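Local atomic coordinates of sulfite dehydrogenase (Paracoccus pantotrophus, PDB entry 2XTS), a protein that probably oxidises protein-bound sulfane sulfur at a molybdenum cofactor, passing the electrons on to heme in a complex with a cytochrome. Residues 42-47 and 130-135; 87-92 and 154-159; 141-146 and 322-327; 282-287 and 336-341; 343-346 and 350-353. One frame throughout, in Å; residues are numbered along the deposited sequence. Where two conformers were deposited one is given.

Interaction 1: 42-47 and 130-135; sequences VEWLTE and GAQLEG
A small, partly buried side-chain contact joins two loops here: W44, in the 3-10 turn 43-45, lays the six-membered end of its indole against Q132 and L133 of the loop that leads into helix 136-140. No hydrogen bond crosses between the segments, and the two contacts differ in kind. Q132 OE1 comes to the rim of the indole, near the ring plane, 3.6 Å from W44 CH2, so the amide oxygen faces a ring C-H and not the pi cloud; amide and ring planes are 44° apart. L133 approaches obliquely, its CD2 lying 4.1 Å from W44 CZ2, and the two side chains run past each other in opposite directions. The indole is sent this way by a chi1 of 70°, which places CG between the backbone N and the carbonyl carbon. L45 CD2 rests 3.6 Å above one face of the ring, offset toward its rim. The 3-10 turn itself is closed by L45 N to V42 O at 3.3 Å. Segment 130-135 belongs to the molybdopterin-binding family region, and G135 is the N-cap residue of the helix, while E127 holds the backbone N of both Q132 and L133 through its carboxylate. L133 and V42 also meet Y138 of that helix. The polar edge of the indole looks to a neighbouring subunit: W44 NE1 donates to V183 O of the cytochrome chain, E134 N bonds T184 of the same chain, and Q132 packs on its L181.

Interaction 2: 87-92 and 154-159; sequences YRLMIN and SVLLAE
I91 carries CG1 beside its backbone N and anti to its carbonyl carbon (chi1 -58°), and with chi2 at -177° the extended branch drives CD1 onto the helix backbone at L156. I91 CD1 thereby stops 3.7 Å from L156 O and 4.0 Å from L156 CB. On the other branch, I91 CG2 meets L157, 3.9 Å from L157 CD2, the two side chains crossing at about a right angle. L89, two residues earlier on the same face of the strand, has CG anti to its backbone N (chi1 177°) and brings CD2 to 4.1 Å from L156 CD1, again nearly perpendicular. The side-chain contacts are all apolar, between buried residues, and no hydrogen bond crosses. The axes of strand 89-92 and helix 154-159 pass 9.5 Å apart, a separation filled by these leucine and isoleucine side chains. Helix 153-160 thus packs on one face of the mixed sheet of the molybdopterin-binding region, in which strand 89-93 lies between strands 99-101 and 227-233. L106 of helix 103-106 joins L89 and L156 on this face, and V188 of helix 185-191 touches L157.

Interaction 3: 141-146 and 322-327; sequences GMIHNM and KALTRF. With MTE (phosphonic acidmono-(2-amino-5,6-dimercapto-4-oxo-3,7,8a,9,10,10a-hexahydro-4H-8-oxa-1,3,9,10-tetraaza-anthracen-7-ylmethyl)ester), chain E.
The imidazole of H144 has M146 CE over the centre of one face, 3.7 Å above the plane, and the phosphate of the pterin cofactor MTE at its edge. There H144 NE2 donates to MTE O3P at 3.0 Å, in the ring plane and almost straight (177°). F72 and H207 also meet this ring, the latter edge-to-face. On the strand's other face, I143 and N145 turn to segment 322-327 and straddle L324. I143 CD1 rests 3.8 Å from L324 CD2. N145 lies alongside L324, running the opposite way, and its CB comes within 3.4 Å of L324 CD1, a tight fit; chi1 of -173° (CG anti to the backbone N) carries N145 CG along the leucine, 3.7 Å from L324 CB. A glycine here would probably open a gap beside L324 CD1 and CG and let the leucine shift against strand 143-152. L324 also packs on L289 and W291 of strand 282-291, so the leucine sits between its own sheet and strand 143-152. K225, R212 and D175 are among the further residues that hydrogen-bond MTE. Alternation along one strand therefore serves two purposes: H144 takes part in the molybdopterin pocket, while I143 and N145 form part of the joint between the molybdopterin-binding region and the dimerisation region, the two-domain plan of the sulfite oxidase family.

Interaction 4: 282-287 and 336-341; sequences GPLVIS and SEMLLQ
L284 and M338 meet end on, with L284 CD2 4.2 Å from M338 CE. Beside them I286 CD1 sits 4.1 Å from L340 CD2, those two side chains crossing at a slant. Both pairs are apolar and buried, and no hydrogen bond joins the segments. The closest alpha carbons, those of I286 and L340, are 9.2 Å apart, far beyond the spacing of paired strands, so the strands face each other through their side chains. Methionine reaches across because its chain is extended at chi2 and bends only at chi3 (-72°), which turns CE onto the leucine. In the next shell I268 of strand 265-270 touches both I286 and L340, V378 lies against M338 and L340, and W333 packs on M338. Backbone bonds from L284 to I331 and from I286 to L329 fix strand 282-291 beside strand 325-333. On the outward face, V285 packs on F109 of the second subunit, whose R108 also bonds P283 O. Strands 282-291 and 338-346 are far apart in the order of their antiparallel sheet yet stack face to face, consistent with the immunoglobulin-like beta-sandwich of the Mo-co dimerisation domain, the contact forming part of its hydrophobic core.

Interaction 5: 343-346 and 350-353; sequences RAVD and YVQP
Backbone bonds make the tight part of this contact, while the valine pair beside the bridge is looser. A344 O takes Q352 N at 2.8 Å, almost straight (176°), and D346 N reaches Y350 O at 3.0 Å, flanking V345 and V351, a non-hydrogen-bonded antiparallel pair where the chain turns back after strand 338-346. The Q352 side chain adds a third bond: its CG anti to the backbone N (chi1 -171°) and an extended chain carry OE1 to A344 N, 3.0 Å away, the donor in the carbonyl plane on a lone pair. OE1 also bonds S266 OG and NE2 bonds N371 O, so a leucine in its place would probably leave A344 N, S266 OG and N371 O without this partner. By contrast V345 CG2 and V351 CG2 lie side by side at 4.1 Å. V351 CG1 sits closer, 3.5 Å from R343 CD; that arginine ends in a salt bridge with D301 and cation-pi contact with W310. M165 and P163 of the cytochrome chain pack on R343 and V351 respectively. Segment 350-353, just ahead of helix 355-362, thus edges the end of strand 338-346, whose V345 bonds T298 and R299 of strand 297-303 opposite.

In the fold
Interactions 3, 4 and 5 all reach the antiparallel sheet system of the dimerisation region. Interactions 4 and 5 share strand 338-346, and interactions 3 and 4 touch directly, R326 NH1 lying 2.9 Å from S287 OG in a probable hydrogen bond. Interaction 2 stands far off, its centre about 51 Å from that of interaction 4, though both touch the second subunit. Strand 143-152 of interaction 3 leads straight into helix 153-160 of interaction 2. Interaction 1 closes before 3, 4 and 5 open, its centre about 21 Å from that of interaction 3. Interactions 4 and 5 thus lie within the dimerisation region, interaction 2 within the molybdopterin-binding region, and interaction 3 between them near the chain's centre.

Interaction 1: 42-47 and 130-135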
# COMPACT_ATOMS: atom_id res chain seq x y z
N VAL A 42 -17.85 14.58 -7.06
CA VAL A 42 -19.08 15.35 -6.83
C VAL A 42 -18.99 16.59 -7.73
O VAL A 42 -18.31 17.56 -7.41
CB VAL A 42 -19.25 15.77 -5.34
CG1 VAL A 42 -20.57 16.54 -5.15
CG2 VAL A 42 -19.18 14.57 -4.41
N GLU A 43 -19.69 16.56 -8.85
CA GLU A 43 -19.48 17.60 -9.85
C GLU A 43 -19.81 19.03 -9.36
O GLU A 43 -19.10 20.00 -9.71
CB GLU A 43 -20.29 17.29 -11.10
CG GLU A 43 -20.09 18.28 -12.26
CD GLU A 43 -21.34 18.49 -13.10
OE1 GLU A 43 -21.62 19.64 -13.48
OE2 GLU A 43 -22.05 17.49 -13.37
N TRP A 44 -20.86 19.18 -8.56
CA TRP A 44 -21.30 20.52 -8.18
C TRP A 44 -20.31 21.30 -7.31
O TRP A 44 -20.43 22.52 -7.14
CB TRP A 44 -22.69 20.52 -7.55
CG TRP A 44 -22.85 19.90 -6.17
CD1 TRP A 44 -23.28 18.62 -5.88
CD2 TRP A 44 -22.64 20.55 -4.91
NE1 TRP A 44 -23.33 18.45 -4.52
CE2 TRP A 44 -22.96 19.61 -3.90
CE3 TRP A 44 -22.24 21.83 -4.54
CZ2 TRP A 44 -22.85 19.91 -2.54
CZ3 TRP A 44 -22.14 22.14 -3.18
CH2 TRP A 44 -22.45 21.17 -2.20
N LEU A 45 -19.29 20.62 -6.76
CA LEU A 45 -18.40 21.28 -5.83
C LEU A 45 -17.49 22.31 -6.50
O LEU A 45 -17.02 23.24 -5.83
CB LEU A 45 -17.56 20.25 -5.05
CG LEU A 45 -18.28 19.39 -4.01
CD1 LEU A 45 -17.28 18.44 -3.36
CD2 LEU A 45 -18.95 20.24 -2.96
N THR A 46 -17.20 22.13 -7.79
CA THR A 46 -16.27 23.02 -8.50
C THR A 46 -16.78 23.36 -9.89
O THR A 46 -17.69 22.73 -10.37
CB THR A 46 -14.88 22.37 -8.62
OG1 THR A 46 -15.01 21.09 -9.25
CG2 THR A 46 -14.27 22.18 -7.25
N GLU A 47 -16.20 24.36 -10.53
CA GLU A 47 -16.65 24.69 -11.90
C GLU A 47 -15.95 23.93 -13.02
O GLU A 47 -16.45 23.92 -14.14
CB GLU A 47 -16.58 26.18 -12.25
CG GLU A 47 -16.95 26.38 -13.78
CD GLU A 47 -17.73 27.61 -14.12
OE1 GLU A 47 -18.53 27.59 -15.10
OE2 GLU A 47 -17.56 28.62 -13.44
N GLY A 130 -23.65 22.98 8.06
CA GLY A 130 -24.71 21.99 8.21
C GLY A 130 -24.28 20.63 7.73
O GLY A 130 -23.10 20.35 7.60
N ALA A 131 -25.24 19.73 7.56
CA ALA A 131 -25.02 18.37 7.07
C ALA A 131 -25.45 18.34 5.61
O ALA A 131 -26.62 18.59 5.31
CB ALA A 131 -25.82 17.41 7.89
N GLN A 132 -24.50 18.14 4.70
CA GLN A 132 -24.80 18.29 3.28
C GLN A 132 -24.63 16.99 2.50
O GLN A 132 -25.51 16.62 1.77
CB GLN A 132 -23.96 19.41 2.65
CG GLN A 132 -24.27 20.81 3.21
CD GLN A 132 -23.86 21.94 2.30
OE1 GLN A 132 -23.14 21.75 1.33
NE2 GLN A 132 -24.32 23.14 2.63
N LEU A 133 -23.50 16.30 2.65
CA LEU A 133 -23.22 15.12 1.83
C LEU A 133 -23.38 13.84 2.66
O LEU A 133 -23.20 13.85 3.87
CB LEU A 133 -21.83 15.20 1.17
CG LEU A 133 -21.60 16.33 0.15
CD1 LEU A 133 -20.17 16.38 -0.27
CD2 LEU A 133 -22.46 16.15 -1.06
N GLU A 134 -23.74 12.76 1.98
CA GLU A 134 -24.15 11.52 2.62
C GLU A 134 -23.08 10.44 2.46
O GLU A 134 -23.05 9.73 1.44
CB GLU A 134 -25.46 11.07 1.98
CG GLU A 134 -26.61 12.07 2.14
CD GLU A 134 -27.82 11.70 1.32
OE1 GLU A 134 -28.21 10.52 1.36
OE2 GLU A 134 -28.37 12.60 0.62
N GLY A 135 -22.21 10.31 3.46
CA GLY A 135 -21.15 9.31 3.44
C GLY A 135 -19.83 9.89 3.84
O GLY A 135 -19.45 10.95 3.35

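Interaction 2: 87-92 and 154-159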
# COMPACT_ATOMS: atom_id res chain seq x y z
N TYR A 87 12.05 15.81 -16.21
CA TYR A 87 12.00 16.42 -14.89
C TYR A 87 13.26 17.24 -14.59
O TYR A 87 14.37 16.82 -14.86
CB TYR A 87 11.85 15.33 -13.82
CG TYR A 87 11.78 15.87 -12.42
CD1 TYR A 87 10.58 16.34 -11.91
CD2 TYR A 87 12.89 15.96 -11.61
CE1 TYR A 87 10.48 16.87 -10.66
CE2 TYR A 87 12.79 16.49 -10.35
CZ TYR A 87 11.59 16.95 -9.88
OH TYR A 87 11.56 17.49 -8.62
N ARG A 88 13.06 18.43 -14.03
CA ARG A 88 14.16 19.22 -13.51
C ARG A 88 13.73 19.85 -12.19
O ARG A 88 12.59 20.30 -12.07
CB ARG A 88 14.53 20.35 -14.48
CG ARG A 88 15.03 19.92 -15.85
CD ARG A 88 16.39 19.25 -15.81
NE ARG A 88 16.87 19.02 -17.16
CZ ARG A 88 16.54 17.98 -17.92
NH1 ARG A 88 15.74 17.01 -17.46
NH2 ARG A 88 17.03 17.88 -19.15
N LEU A 89 14.64 19.89 -11.22
CA LEU A 89 14.42 20.59 -9.95
C LEU A 89 15.46 21.69 -9.81
O LEU A 89 16.65 21.43 -9.86
CB LEU A 89 14.51 19.63 -8.75
CG LEU A 89 14.37 20.26 -7.35
CD1 LEU A 89 12.93 20.78 -7.21
CD2 LEU A 89 14.69 19.29 -6.23
N MET A 90 14.98 22.90 -9.57
CA MET A 90 15.82 24.08 -9.43
C MET A 90 15.78 24.54 -8.00
O MET A 90 14.72 24.54 -7.37
CB MET A 90 15.32 25.18 -10.36
CG MET A 90 16.03 26.52 -10.20
SD MET A 90 15.40 27.83 -11.31
CE MET A 90 15.94 27.16 -12.87
N ILE A 91 16.94 24.93 -7.47
CA ILE A 91 17.04 25.64 -6.18
C ILE A 91 17.70 26.97 -6.44
O ILE A 91 18.79 27.01 -7.01
CB ILE A 91 17.84 24.85 -5.12
CG1 ILE A 91 17.20 23.48 -4.88
CG2 ILE A 91 17.88 25.61 -3.82
CD1 ILE A 91 17.86 22.61 -3.82
N ASN A 92 17.03 28.06 -6.07
CA ASN A 92 17.56 29.40 -6.38
C ASN A 92 17.17 30.37 -5.29
O ASN A 92 16.52 30.01 -4.31
CB ASN A 92 17.12 29.88 -7.78
CG ASN A 92 15.68 30.36 -7.81
OD1 ASN A 92 14.75 29.58 -7.63
ND2 ASN A 92 15.50 31.64 -8.09
N SER A 154 16.46 19.39 3.68
CA SER A 154 17.69 19.90 4.29
C SER A 154 18.93 19.47 3.52
O SER A 154 19.87 20.27 3.36
CB SER A 154 17.77 19.45 5.73
OG SER A 154 17.82 18.04 5.85
N VAL A 155 18.97 18.24 3.03
CA VAL A 155 20.17 17.79 2.35
C VAL A 155 20.29 18.40 0.95
O VAL A 155 21.40 18.71 0.50
CB VAL A 155 20.28 16.26 2.30
CG1 VAL A 155 21.65 15.86 1.76
CG2 VAL A 155 20.08 15.65 3.70
N LEU A 156 19.17 18.63 0.27
CA LEU A 156 19.21 19.29 -1.04
C LEU A 156 19.64 20.74 -0.88
O LEU A 156 20.47 21.24 -1.65
CB LEU A 156 17.84 19.25 -1.69
CG LEU A 156 17.32 17.85 -1.98
CD1 LEU A 156 15.90 17.97 -2.57
CD2 LEU A 156 18.23 17.10 -2.91
N LEU A 157 19.07 21.39 0.12
CA LEU A 157 19.36 22.80 0.36
C LEU A 157 20.82 23.00 0.75
O LEU A 157 21.43 23.99 0.38
CB LEU A 157 18.41 23.36 1.41
CG LEU A 157 16.97 23.48 0.89
CD1 LEU A 157 16.02 23.79 2.04
CD2 LEU A 157 16.81 24.53 -0.20
N ALA A 158 21.38 22.05 1.49
CA ALA A 158 22.80 22.06 1.84
C ALA A 158 23.72 22.09 0.62
O ALA A 158 24.81 22.68 0.68
CB ALA A 158 23.12 20.86 2.74
N GLU A 159 23.34 21.43 -0.47
CA GLU A 159 24.13 21.47 -1.70
C GLU A 159 24.23 22.88 -2.23
O GLU A 159 25.28 23.29 -2.71
CB GLU A 159 23.55 20.59 -2.81
CG GLU A 159 23.80 19.11 -2.76
CD GLU A 159 25.25 18.73 -2.52
OE1 GLU A 159 26.15 18.94 -3.39
OE2 GLU A 159 25.47 18.17 -1.46

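Interaction 3: 141-146 and 322-327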
# COMPACT_ATOMS: atom_id res chain seq x y z
N GLY A 141 -13.32 12.22 3.11
CA GLY A 141 -12.45 11.45 2.23
C GLY A 141 -11.43 12.21 1.40
O GLY A 141 -10.78 11.62 0.56
N MET A 142 -11.24 13.51 1.64
CA MET A 142 -10.12 14.23 1.03
C MET A 142 -8.87 13.98 1.88
O MET A 142 -8.30 14.91 2.47
CB MET A 142 -10.38 15.74 0.89
CG MET A 142 -11.67 16.15 0.28
SD MET A 142 -11.66 17.97 0.20
CE MET A 142 -13.39 18.32 -0.10
N ILE A 143 -8.44 12.72 1.95
CA ILE A 143 -7.32 12.34 2.75
C ILE A 143 -6.75 11.04 2.19
O ILE A 143 -7.48 10.18 1.69
CB ILE A 143 -7.76 12.15 4.24
CG1 ILE A 143 -6.57 12.05 5.18
CG2 ILE A 143 -8.71 10.95 4.43
CD1 ILE A 143 -6.94 12.37 6.62
N HIS A 144 -5.44 10.88 2.34
CA HIS A 144 -4.79 9.61 2.10
C HIS A 144 -3.58 9.49 3.02
O HIS A 144 -3.16 10.47 3.62
CB HIS A 144 -4.46 9.35 0.60
CG HIS A 144 -3.56 10.33 -0.08
ND1 HIS A 144 -2.28 10.60 0.34
CD2 HIS A 144 -3.73 10.98 -1.25
CE1 HIS A 144 -1.71 11.42 -0.53
NE2 HIS A 144 -2.57 11.67 -1.50
N ASN A 145 -3.04 8.28 3.13
CA ASN A 145 -1.98 7.98 4.08
C ASN A 145 -1.08 6.95 3.46
O ASN A 145 -1.49 5.85 3.20
CB ASN A 145 -2.61 7.46 5.38
CG ASN A 145 -1.62 7.27 6.52
OD1 ASN A 145 -1.24 6.12 6.85
ND2 ASN A 145 -1.25 8.32 7.17
N MET A 146 0.15 7.34 3.22
CA MET A 146 1.10 6.51 2.52
C MET A 146 2.46 6.51 3.22
O MET A 146 2.82 7.43 3.96
CB MET A 146 1.29 6.98 1.07
CG MET A 146 -0.02 7.15 0.35
SD MET A 146 0.23 7.40 -1.42
CE MET A 146 -1.46 7.68 -1.93
N LYS A 322 1.58 12.13 13.14
CA LYS A 322 1.09 12.80 11.96
C LYS A 322 0.69 11.79 10.86
O LYS A 322 0.93 12.02 9.67
CB LYS A 322 2.12 13.83 11.46
CG LYS A 322 2.59 14.73 12.60
CD LYS A 322 3.54 15.82 12.19
CE LYS A 322 4.02 16.55 13.48
NZ LYS A 322 4.69 17.84 13.29
N ALA A 323 0.02 10.72 11.27
CA ALA A 323 -0.38 9.61 10.41
C ALA A 323 -1.73 9.09 10.82
O ALA A 323 -2.15 9.17 11.98
CB ALA A 323 0.65 8.50 10.46
N LEU A 324 -2.45 8.54 9.85
CA LEU A 324 -3.72 7.90 10.15
C LEU A 324 -3.53 6.78 11.15
O LEU A 324 -2.56 6.03 11.12
CB LEU A 324 -4.41 7.36 8.91
CG LEU A 324 -4.99 8.35 7.90
CD1 LEU A 324 -5.71 7.58 6.79
CD2 LEU A 324 -5.93 9.29 8.56
N THR A 325 -4.53 6.66 12.02
CA THR A 325 -4.55 5.71 13.12
C THR A 325 -5.93 5.06 13.14
O THR A 325 -6.95 5.75 13.11
CB THR A 325 -4.27 6.48 14.43
OG1 THR A 325 -3.05 7.22 14.27
CG2 THR A 325 -4.16 5.55 15.63
N ARG A 326 -5.95 3.73 13.20
CA ARG A 326 -7.19 2.97 13.18
C ARG A 326 -7.65 2.70 14.59
O ARG A 326 -6.85 2.33 15.43
CB ARG A 326 -6.93 1.65 12.48
CG ARG A 326 -8.13 0.69 12.42
CD ARG A 326 -9.37 1.21 11.69
NE ARG A 326 -9.05 1.64 10.33
CZ ARG A 326 -9.93 2.13 9.46
NH1 ARG A 326 -11.21 2.28 9.78
NH2 ARG A 326 -9.52 2.53 8.27
N PHE A 327 -8.94 2.91 14.85
CA PHE A 327 -9.54 2.54 16.14
C PHE A 327 -10.74 1.65 15.96
O PHE A 327 -11.41 1.67 14.91
CB PHE A 327 -9.93 3.77 16.99
CG PHE A 327 -11.06 4.61 16.42
CD1 PHE A 327 -12.39 4.33 16.74
CD2 PHE A 327 -10.80 5.68 15.58
CE1 PHE A 327 -13.41 5.10 16.21
CE2 PHE A 327 -11.83 6.46 15.05
CZ PHE A 327 -13.13 6.18 15.36
N1 MTE E . 0.60 20.51 -6.37
C2 MTE E . 0.50 21.06 -7.57
N2 MTE E . 1.62 21.25 -8.30
N3 MTE E . -0.69 21.41 -8.10
C4 MTE E . -1.87 21.25 -7.44
O4 MTE E . -2.93 21.59 -8.00
N5 MTE E . -2.94 20.54 -5.28
C6 MTE E . -2.60 20.54 -3.87
C7 MTE E . -1.46 19.60 -3.49
N8 MTE E . -0.34 19.81 -4.36
C9 MTE E . -1.83 20.68 -6.10
C10 MTE E . -0.51 20.33 -5.58
C1' MTE E . -3.79 20.25 -2.98
S1' MTE E . -4.99 21.51 -2.73
C2' MTE E . -3.91 19.09 -2.30
S2' MTE E . -5.16 18.82 -1.14
C3' MTE E . -2.90 17.99 -2.53
O3' MTE E . -1.94 18.27 -3.57
C4' MTE E . -3.60 16.71 -2.94
O4' MTE E . -2.64 15.65 -3.08
P MTE E . -3.12 14.37 -3.91
O1P MTE E . -4.32 13.90 -3.04
O2P MTE E . -3.60 14.77 -5.27
O3P MTE E . -1.98 13.42 -3.85

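Interaction 4: 282-287 and 336-341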
# COMPACT_ATOMS: atom_id res chain seq x y z
N GLY A 282 -27.05 -7.64 17.53
CA GLY A 282 -25.97 -8.45 18.06
C GLY A 282 -24.62 -7.77 17.84
O GLY A 282 -24.54 -6.55 17.66
N PRO A 283 -23.54 -8.56 17.85
CA PRO A 283 -22.19 -8.01 17.67
C PRO A 283 -22.07 -7.06 16.48
O PRO A 283 -22.51 -7.36 15.37
CB PRO A 283 -21.35 -9.25 17.43
CG PRO A 283 -22.08 -10.31 18.20
CD PRO A 283 -23.53 -10.02 18.04
N LEU A 284 -21.42 -5.93 16.72
CA LEU A 284 -21.22 -4.89 15.72
C LEU A 284 -19.85 -4.30 15.94
O LEU A 284 -19.52 -3.89 17.06
CB LEU A 284 -22.28 -3.80 15.88
CG LEU A 284 -22.27 -2.63 14.91
CD1 LEU A 284 -22.60 -3.06 13.50
CD2 LEU A 284 -23.22 -1.56 15.39
N VAL A 285 -19.07 -4.22 14.85
CA VAL A 285 -17.78 -3.53 14.89
C VAL A 285 -17.97 -2.05 14.53
O VAL A 285 -18.52 -1.71 13.49
CB VAL A 285 -16.80 -4.17 13.89
CG1 VAL A 285 -15.51 -3.31 13.80
CG2 VAL A 285 -16.51 -5.64 14.29
N ILE A 286 -17.54 -1.18 15.43
CA ILE A 286 -17.37 0.24 15.12
C ILE A 286 -15.90 0.43 14.76
O ILE A 286 -15.02 0.12 15.56
CB ILE A 286 -17.79 1.17 16.29
CG1 ILE A 286 -19.28 0.91 16.60
CG2 ILE A 286 -17.44 2.61 15.96
CD1 ILE A 286 -19.81 1.71 17.75
N SER A 287 -15.65 0.91 13.55
CA SER A 287 -14.29 1.11 13.04
C SER A 287 -14.13 2.57 12.62
O SER A 287 -15.08 3.15 12.11
CB SER A 287 -14.06 0.23 11.82
OG SER A 287 -12.75 0.34 11.34
N SER A 336 -31.59 -0.50 18.92
CA SER A 336 -32.04 0.86 19.21
C SER A 336 -31.33 1.88 18.34
O SER A 336 -30.21 1.67 17.87
CB SER A 336 -31.77 1.23 20.66
OG SER A 336 -32.30 0.29 21.56
N GLU A 337 -31.97 3.01 18.15
CA GLU A 337 -31.33 4.11 17.47
C GLU A 337 -30.09 4.54 18.23
O GLU A 337 -30.06 4.49 19.44
CB GLU A 337 -32.31 5.27 17.34
CG GLU A 337 -33.47 5.04 16.39
CD GLU A 337 -34.31 6.29 16.17
OE1 GLU A 337 -33.86 7.41 16.47
OE2 GLU A 337 -35.46 6.14 15.71
N MET A 338 -29.07 5.00 17.51
CA MET A 338 -27.86 5.50 18.14
C MET A 338 -27.45 6.80 17.47
O MET A 338 -27.82 7.06 16.32
CB MET A 338 -26.70 4.49 18.05
CG MET A 338 -26.98 3.15 18.69
SD MET A 338 -25.58 2.03 18.62
CE MET A 338 -25.53 1.61 16.88
N LEU A 339 -26.71 7.61 18.22
CA LEU A 339 -26.04 8.78 17.68
C LEU A 339 -24.56 8.57 17.91
O LEU A 339 -24.01 8.85 18.98
CB LEU A 339 -26.54 10.06 18.34
CG LEU A 339 -27.96 10.47 17.96
CD1 LEU A 339 -28.46 11.52 18.95
CD2 LEU A 339 -28.07 10.96 16.51
N LEU A 340 -23.89 8.07 16.87
CA LEU A 340 -22.48 7.70 17.00
C LEU A 340 -21.59 8.91 16.81
O LEU A 340 -21.79 9.69 15.88
CB LEU A 340 -22.08 6.66 15.94
CG LEU A 340 -22.83 5.34 15.89
CD1 LEU A 340 -22.31 4.51 14.75
CD2 LEU A 340 -22.72 4.61 17.21
N GLN A 341 -20.58 9.03 17.66
CA GLN A 341 -19.55 10.05 17.53
C GLN A 341 -18.21 9.48 17.94
O GLN A 341 -18.14 8.58 18.79
CB GLN A 341 -19.84 11.24 18.44
CG GLN A 341 -21.12 11.99 18.15
CD GLN A 341 -21.30 13.19 19.04
OE1 GLN A 341 -20.76 13.26 20.13
NE2 GLN A 341 -22.06 14.17 18.54

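Interaction 5: 343-346 and 350-353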
# COMPACT_ATOMS: atom_id res chain seq x y z
N ARG A 343 -14.20 11.00 19.09
CA ARG A 343 -13.46 12.18 19.56
C ARG A 343 -12.00 11.81 19.79
O ARG A 343 -11.70 11.02 20.70
CB ARG A 343 -14.09 12.70 20.85
CG ARG A 343 -13.47 13.91 21.47
CD ARG A 343 -14.24 14.28 22.75
NE ARG A 343 -14.06 13.29 23.82
CZ ARG A 343 -14.72 13.30 24.97
NH1 ARG A 343 -15.66 14.20 25.21
NH2 ARG A 343 -14.47 12.36 25.89
N ALA A 344 -11.11 12.36 18.96
CA ALA A 344 -9.68 12.10 19.07
C ALA A 344 -8.98 12.97 20.10
O ALA A 344 -9.37 14.13 20.31
CB ALA A 344 -9.02 12.32 17.74
N VAL A 345 -7.94 12.43 20.72
CA VAL A 345 -7.06 13.15 21.62
C VAL A 345 -5.65 12.91 21.13
O VAL A 345 -5.29 11.79 20.78
CB VAL A 345 -7.20 12.66 23.07
CG1 VAL A 345 -6.30 13.51 24.01
CG2 VAL A 345 -8.68 12.69 23.50
N ASP A 346 -4.85 13.97 21.04
CA ASP A 346 -3.46 13.81 20.64
C ASP A 346 -2.49 14.05 21.80
O ASP A 346 -2.89 14.44 22.90
CB ASP A 346 -3.10 14.60 19.37
CG ASP A 346 -3.00 16.09 19.57
OD1 ASP A 346 -2.63 16.54 20.68
OD2 ASP A 346 -3.25 16.81 18.58
N TYR A 350 -4.68 18.05 23.22
CA TYR A 350 -5.78 18.55 22.40
C TYR A 350 -6.85 17.47 22.19
O TYR A 350 -6.52 16.35 21.75
CB TYR A 350 -5.22 19.05 21.07
CG TYR A 350 -6.22 19.66 20.12
CD1 TYR A 350 -7.07 18.87 19.36
CD2 TYR A 350 -6.28 21.04 19.93
CE1 TYR A 350 -7.97 19.43 18.47
CE2 TYR A 350 -7.16 21.61 19.03
CZ TYR A 350 -8.00 20.80 18.30
OH TYR A 350 -8.90 21.35 17.39
N VAL A 351 -8.09 17.86 22.44
CA VAL A 351 -9.27 17.03 22.29
C VAL A 351 -10.10 17.58 21.13
O VAL A 351 -10.48 18.76 21.12
CB VAL A 351 -10.12 17.01 23.55
CG1 VAL A 351 -11.33 16.11 23.35
CG2 VAL A 351 -9.27 16.59 24.76
N GLN A 352 -10.35 16.74 20.14
CA GLN A 352 -11.17 17.11 19.01
C GLN A 352 -12.45 17.82 19.45
O GLN A 352 -13.23 17.26 20.21
CB GLN A 352 -11.51 15.86 18.18
CG GLN A 352 -12.18 16.16 16.87
CD GLN A 352 -12.68 14.90 16.17
OE1 GLN A 352 -12.47 13.78 16.65
NE2 GLN A 352 -13.33 15.06 15.03
N PRO A 353 -12.71 19.02 18.90
CA PRO A 353 -13.88 19.79 19.31
C PRO A 353 -15.15 19.40 18.56
O PRO A 353 -15.08 18.83 17.46
CB PRO A 353 -13.49 21.23 18.95
CG PRO A 353 -12.65 21.07 17.73
CD PRO A 353 -11.84 19.83 18.03